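Local coordinates for protein citrate synthase (Pyrobaculum aerophilum, PDB 2IBP) that probably condenses acetyl-CoA with oxaloacetate to give citrate and CoA in the tricarboxylic acid cycle, working as a homodimer, at residues I39-I53 with R290-F302. Sequence-based numbering, arbitrary orientation. Where two conformers were deposited one is given.
Sequences IDGEKGILWYRGYRI and RVYKAYDPRAKIF
Ile39 reaches Val291 and Tyr292 with one methyl: its CG2 lies 3.4 Å from Val291 CG1, a close approach for two methyl carbons, and also touches CE1 of the tyrosine ring. A chi1 of -62° (to CG1) leaves CG2 anti to the backbone N, facing Val291 and the ring. The Tyr292 hydroxyl runs on to Leu46, 3.6 Å from OH to CB, and is hydrogen-bonded to His214. Beside this apolar patch the backbones meet directly, Lys293 N donating to Gly41 O at 2.7 Å, nearly straight at the hydrogen but from above the carbonyl plane. A CB on Gly41 would collide with Val291 O. One water links Glu42 OE2 to Val291 O, another Glu42 O to Lys293 O, and a third joins Gly44 O to Tyr295 O.

Residues 39-53 form a three-stranded antiparallel meander, whose first turn, 40-45, combines an Asx motif with a G1 beta bulge at Gly44 and Ile45; residues 290-302 lead from the predicted active-site His289 into helix 297-313, whose opening residues 297-302 run almost perpendicular to strand 45-48 (92°). There the Pro297 ring packs on Gly44 O, 3.5 Å from CG, and on Ile53 CG2. Leu46 CD2 rests on the aliphatic part of Arg298, 3.8 Å from CD. Asp296, the N-cap, accepts from Arg298 N and is gripped side-on by the guanidinium, NE to OD1 (3.0 Å) and NH2 to OD2 (2.8 Å). An alanine in place of Arg298 would probably leave the Asp296 carboxylate without its charged mate and Leu46 CD2 without its methylene support. Asp296 OD2 also accepts from Val345 N.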
loop_
_atom_site.group_PDB
_atom_site.type_symbol
_atom_site.label_atom_id
_atom_site.label_comp_id
_atom_site.label_asym_id
_atom_site.label_seq_id
_atom_site.Cartn_x
_atom_site.Cartn_y
_atom_site.Cartn_z
ATOM N N ILE A 39 15.657 12.866 13.307
ATOM C CA ILE A 39 16.891 13.204 12.624
ATOM C C ILE A 39 17.168 14.680 12.768
ATOM O O ILE A 39 16.260 15.504 12.586
ATOM C CB ILE A 39 16.790 12.950 11.123
ATOM C CG1 ILE A 39 16.545 11.474 10.827
ATOM C CG2 ILE A 39 18.061 13.430 10.412
ATOM C CD1 ILE A 39 16.076 11.236 9.411
ATOM N N ASP A 40 18.391 15.002 13.168
ATOM C CA ASP A 40 18.869 16.380 13.126
ATOM C C ASP A 40 19.772 16.414 11.893
ATOM O O ASP A 40 20.912 15.955 11.935
ATOM C CB ASP A 40 19.637 16.787 14.369
ATOM C CG ASP A 40 20.103 18.235 14.313
ATOM O OD1 ASP A 40 20.364 18.745 13.200
ATOM O OD2 ASP A 40 20.183 18.874 15.386
ATOM N N GLY A 41 19.217 16.895 10.788
ATOM C CA GLY A 41 19.932 16.937 9.524
ATOM C C GLY A 41 21.130 17.865 9.495
ATOM O O GLY A 41 22.110 17.592 8.805
ATOM N N GLU A 42 21.063 18.966 10.234
ATOM C CA GLU A 42 22.163 19.923 10.250
ATOM C C GLU A 42 23.377 19.383 10.985
ATOM O O GLU A 42 24.505 19.580 10.544
ATOM C CB GLU A 42 21.733 21.272 10.840
ATOM C CG GLU A 42 20.965 22.159 9.864
ATOM C CD GLU A 42 19.659 21.544 9.387
ATOM O OE1 GLU A 42 18.974 20.882 10.201
ATOM O OE2 GLU A 42 19.297 21.765 8.209
ATOM N N LYS A 43 23.150 18.692 12.099
ATOM C CA LYS A 43 24.247 18.135 12.878
ATOM C C LYS A 43 24.594 16.689 12.495
ATOM O O LYS A 43 25.642 16.180 12.880
ATOM C CB LYS A 43 23.947 18.228 14.372
ATOM C CG LYS A 43 23.813 19.659 14.871
ATOM C CD LYS A 43 23.637 19.723 16.371
ATOM C CE LYS A 43 23.602 21.167 16.853
ATOM N NZ LYS A 43 22.482 21.920 16.239
ATOM N N GLY A 44 23.722 16.034 11.737
ATOM C CA GLY A 44 23.963 14.655 11.324
ATOM C C GLY A 44 23.797 13.681 12.467
ATOM O O GLY A 44 24.661 12.854 12.719
ATOM N N ILE A 45 22.662 13.791 13.161
ATOM C CA ILE A 45 22.365 12.939 14.301
ATOM C C ILE A 45 21.046 12.219 14.048
ATOM O O ILE A 45 20.085 12.802 13.532
ATOM C CB ILE A 45 22.210 13.773 15.597
ATOM C CG1 ILE A 45 23.457 14.622 15.851
ATOM C CG2 ILE A 45 21.960 12.863 16.787
ATOM C CD1 ILE A 45 23.274 15.635 16.972
ATOM N N LEU A 46 21.016 10.946 14.415
ATOM C CA LEU A 46 19.828 10.122 14.296
ATOM C C LEU A 46 19.577 9.498 15.656
ATOM O O LEU A 46 20.515 9.000 16.284
ATOM C CB LEU A 46 20.070 9.005 13.281
ATOM C CG LEU A 46 19.010 7.914 13.168
ATOM C CD1 LEU A 46 17.610 8.470 12.779
ATOM C CD2 LEU A 46 19.459 6.856 12.185
ATOM N N TRP A 47 18.334 9.572 16.122
ATOM C CA TRP A 47 17.941 8.915 17.378
ATOM C C TRP A 47 16.832 7.909 17.136
ATOM O O TRP A 47 15.940 8.153 16.325
ATOM C CB TRP A 47 17.360 9.905 18.392
ATOM C CG TRP A 47 18.270 10.968 18.921
ATOM C CD1 TRP A 47 18.959 10.946 20.104
ATOM C CD2 TRP A 47 18.490 12.256 18.356
ATOM N NE1 TRP A 47 19.644 12.121 20.271
ATOM C CE2 TRP A 47 19.347 12.957 19.227
ATOM C CE3 TRP A 47 18.068 12.884 17.178
ATOM C CZ2 TRP A 47 19.766 14.269 18.973
ATOM C CZ3 TRP A 47 18.469 14.191 16.940
ATOM C CH2 TRP A 47 19.328 14.860 17.824
ATOM N N TYR A 48 16.873 6.800 17.876
ATOM C CA TYR A 48 15.760 5.865 17.938
ATOM C C TYR A 48 15.250 5.907 19.378
ATOM O O TYR A 48 15.987 5.572 20.306
ATOM C CB TYR A 48 16.159 4.427 17.671
ATOM C CG TYR A 48 16.683 4.117 16.304
ATOM C CD1 TYR A 48 16.301 4.849 15.200
ATOM C CD2 TYR A 48 17.373 2.951 16.095
ATOM C CE1 TYR A 48 16.741 4.496 13.926
ATOM C CE2 TYR A 48 17.758 2.561 14.828
ATOM C CZ TYR A 48 17.431 3.338 13.753
ATOM O OH TYR A 48 17.826 2.983 12.481
ATOM N N ARG A 49 14.006 6.319 19.562
ATOM C CA ARG A 49 13.405 6.331 20.897
ATOM C C ARG A 49 14.302 7.059 21.919
ATOM O O ARG A 49 14.405 6.641 23.083
ATOM C CB ARG A 49 13.123 4.903 21.358
ATOM C CG ARG A 49 12.162 4.111 20.489
ATOM C CD ARG A 49 10.770 4.656 20.525
ATOM N NE ARG A 49 9.809 3.686 20.008
ATOM C CZ ARG A 49 8.494 3.877 19.996
ATOM N NH1 ARG A 49 7.992 5.026 20.423
ATOM N NH2 ARG A 49 7.691 2.929 19.567
ATOM N N GLY A 50 14.930 8.144 21.486
ATOM C CA GLY A 50 15.785 8.952 22.362
ATOM C C GLY A 50 17.258 8.586 22.416
ATOM O O GLY A 50 18.046 9.323 22.990
ATOM N N TYR A 51 17.620 7.423 21.869
ATOM C CA TYR A 51 19.019 6.968 21.859
ATOM C C TYR A 51 19.737 7.249 20.555
ATOM O O TYR A 51 19.223 6.941 19.485
ATOM C CB TYR A 51 19.088 5.465 22.132
ATOM C CG TYR A 51 18.585 5.083 23.489
ATOM C CD1 TYR A 51 19.445 5.045 24.573
ATOM C CD2 TYR A 51 17.250 4.798 23.704
ATOM C CE1 TYR A 51 18.993 4.695 25.823
ATOM C CE2 TYR A 51 16.786 4.446 24.953
ATOM C CZ TYR A 51 17.667 4.419 26.009
ATOM O OH TYR A 51 17.235 4.077 27.270
ATOM N N ARG A 52 20.943 7.814 20.625
ATOM C CA ARG A 52 21.712 8.090 19.418
ATOM C C ARG A 52 22.100 6.801 18.711
ATOM O O ARG A 52 22.457 5.805 19.351
ATOM C CB ARG A 52 22.968 8.900 19.743
ATOM C CG ARG A 52 22.668 10.318 20.175
ATOM C CD ARG A 52 23.918 11.173 20.251
ATOM N NE ARG A 52 24.574 11.302 18.954
ATOM C CZ ARG A 52 25.653 12.046 18.733
ATOM N NH1 ARG A 52 26.192 12.078 17.526
ATOM N NH2 ARG A 52 26.204 12.740 19.722
ATOM N N ILE A 53 22.032 6.826 17.384
ATOM C CA ILE A 53 22.377 5.659 16.600
ATOM C C ILE A 53 23.800 5.178 16.858
ATOM O O ILE A 53 24.039 3.964 16.851
ATOM C CB ILE A 53 22.155 5.882 15.083
ATOM C CG1 ILE A 53 22.122 4.547 14.337
ATOM C CG2 ILE A 53 23.209 6.836 14.510
ATOM C CD1 ILE A 53 20.964 3.666 14.722
ATOM N N ARG A 290 18.336 14.692 1.316
ATOM C CA ARG A 290 17.259 15.650 1.500
ATOM C C ARG A 290 17.188 16.140 2.946
ATOM O O ARG A 290 16.759 17.262 3.206
ATOM C CB ARG A 290 15.941 15.006 1.093
ATOM C CG ARG A 290 14.817 15.976 0.836
ATOM C CD ARG A 290 13.570 15.205 0.457
ATOM N NE ARG A 290 13.199 14.280 1.525
ATOM C CZ ARG A 290 12.362 14.576 2.515
ATOM N NH1 ARG A 290 11.753 15.753 2.543
ATOM N NH2 ARG A 290 12.090 13.673 3.446
ATOM N N VAL A 291 17.616 15.299 3.883
ATOM C CA VAL A 291 17.604 15.646 5.296
ATOM C C VAL A 291 19.003 15.930 5.848
ATOM O O VAL A 291 19.241 16.991 6.435
ATOM C CB VAL A 291 16.950 14.535 6.142
ATOM C CG1 VAL A 291 16.884 14.965 7.586
ATOM C CG2 VAL A 291 15.551 14.218 5.629
ATOM N N TYR A 292 19.931 14.991 5.675
ATOM C CA TYR A 292 21.287 15.189 6.170
ATOM C C TYR A 292 22.059 16.252 5.392
ATOM O O TYR A 292 22.256 16.126 4.167
ATOM C CB TYR A 292 22.095 13.878 6.162
ATOM C CG TYR A 292 21.564 12.863 7.136
ATOM C CD1 TYR A 292 21.595 13.108 8.501
ATOM C CD2 TYR A 292 21.061 11.642 6.697
ATOM C CE1 TYR A 292 21.086 12.189 9.392
ATOM C CE2 TYR A 292 20.556 10.715 7.585
ATOM C CZ TYR A 292 20.583 10.987 8.928
ATOM O OH TYR A 292 20.085 10.056 9.818
ATOM N N LYS A 293 22.496 17.279 6.115
ATOM C CA LYS A 293 23.339 18.350 5.564
ATOM C C LYS A 293 24.666 18.243 6.307
ATOM O O LYS A 293 25.245 19.226 6.764
ATOM C CB LYS A 293 22.679 19.718 5.805
ATOM C CG LYS A 293 21.257 19.796 5.310
ATOM C CD LYS A 293 21.133 19.497 3.826
ATOM C CE LYS A 293 19.681 19.344 3.427
ATOM N NZ LYS A 293 19.510 19.057 1.981
ATOM N N ALA A 294 25.062 16.992 6.505
ATOM C CA ALA A 294 26.236 16.601 7.235
ATOM C C ALA A 294 26.435 15.145 6.878
ATOM O O ALA A 294 25.579 14.534 6.234
ATOM C CB ALA A 294 25.995 16.730 8.735
ATOM N N TYR A 295 27.562 14.590 7.286
ATOM C CA TYR A 295 27.836 13.198 7.004
ATOM C C TYR A 295 26.722 12.387 7.680
ATOM O O TYR A 295 26.341 12.656 8.825
ATOM C CB TYR A 295 29.213 12.801 7.546
ATOM C CG TYR A 295 29.890 11.702 6.777
ATOM C CD1 TYR A 295 29.465 10.383 6.884
ATOM C CD2 TYR A 295 31.006 11.971 6.003
ATOM C CE1 TYR A 295 30.090 9.369 6.180
ATOM C CE2 TYR A 295 31.673 10.959 5.340
ATOM C CZ TYR A 295 31.189 9.665 5.401
ATOM O OH TYR A 295 31.835 8.669 4.731
ATOM N N ASP A 296 26.113 11.496 6.915
ATOM C CA ASP A 296 25.060 10.622 7.425
ATOM C C ASP A 296 25.715 9.794 8.531
ATOM O O ASP A 296 26.702 9.098 8.288
ATOM C CB ASP A 296 24.598 9.750 6.253
ATOM C CG ASP A 296 23.522 8.741 6.606
ATOM O OD1 ASP A 296 23.330 8.418 7.795
ATOM O OD2 ASP A 296 22.903 8.244 5.635
ATOM N N PRO A 297 25.145 9.818 9.746
ATOM C CA PRO A 297 25.779 9.067 10.824
ATOM C C PRO A 297 25.818 7.572 10.563
ATOM O O PRO A 297 26.726 6.871 11.041
ATOM C CB PRO A 297 24.899 9.379 12.042
ATOM C CG PRO A 297 23.589 9.801 11.475
ATOM C CD PRO A 297 23.894 10.465 10.170
ATOM N N ARG A 298 24.821 7.084 9.834
ATOM C CA ARG A 298 24.758 5.686 9.507
ATOM C C ARG A 298 25.893 5.360 8.552
ATOM O O ARG A 298 26.458 4.265 8.593
ATOM C CB ARG A 298 23.428 5.361 8.856
ATOM C CG ARG A 298 22.222 5.665 9.729
ATOM C CD ARG A 298 20.956 5.571 8.938
ATOM N NE ARG A 298 20.977 6.531 7.845
ATOM C CZ ARG A 298 20.079 6.564 6.874
ATOM N NH1 ARG A 298 19.061 5.714 6.877
ATOM N NH2 ARG A 298 20.226 7.424 5.885
ATOM N N ALA A 299 26.217 6.316 7.686
ATOM C CA ALA A 299 27.280 6.105 6.694
ATOM C C ALA A 299 28.647 6.019 7.359
ATOM O O ALA A 299 29.464 5.156 7.011
ATOM C CB ALA A 299 27.256 7.225 5.645
ATOM N N LYS A 300 28.867 6.877 8.347
ATOM C CA LYS A 300 30.141 6.924 9.075
ATOM C C LYS A 300 30.402 5.574 9.745
ATOM O O LYS A 300 31.486 4.996 9.645
ATOM C CB LYS A 300 30.116 8.046 10.103
ATOM C CG LYS A 300 31.443 8.257 10.806
ATOM C CD LYS A 300 31.489 9.588 11.553
ATOM C CE LYS A 300 31.459 10.785 10.594
ATOM N NZ LYS A 300 31.412 12.104 11.302
ATOM N N ILE A 301 29.362 5.051 10.377
ATOM C CA ILE A 301 29.452 3.788 11.063
ATOM C C ILE A 301 29.626 2.632 10.095
ATOM O O ILE A 301 30.458 1.746 10.308
ATOM C CB ILE A 301 28.186 3.538 11.908
ATOM C CG1 ILE A 301 28.031 4.631 12.970
ATOM C CG2 ILE A 301 28.217 2.166 12.556
ATOM C CD1 ILE A 301 26.671 4.652 13.647
ATOM N N PHE A 302 28.840 2.617 9.026
ATOM C CA PHE A 302 28.919 1.494 8.110
ATOM C C PHE A 302 30.220 1.491 7.309
ATOM O O PHE A 302 30.738 0.431 6.971
ATOM C CB PHE A 302 27.688 1.365 7.232
ATOM C CG PHE A 302 27.397 -0.050 6.870
ATOM C CD1 PHE A 302 26.959 -0.940 7.836
ATOM C CD2 PHE A 302 27.632 -0.521 5.604
ATOM C CE1 PHE A 302 26.737 -2.255 7.537
ATOM C CE2 PHE A 302 27.379 -1.826 5.290
ATOM C CZ PHE A 302 26.928 -2.701 6.266
HETATM O O HOH W 1 17.809 19.142 7.007
HETATM O O HOH W 2 24.616 21.598 8.255
HETATM O O HOH W 3 27.012 12.818 11.242
#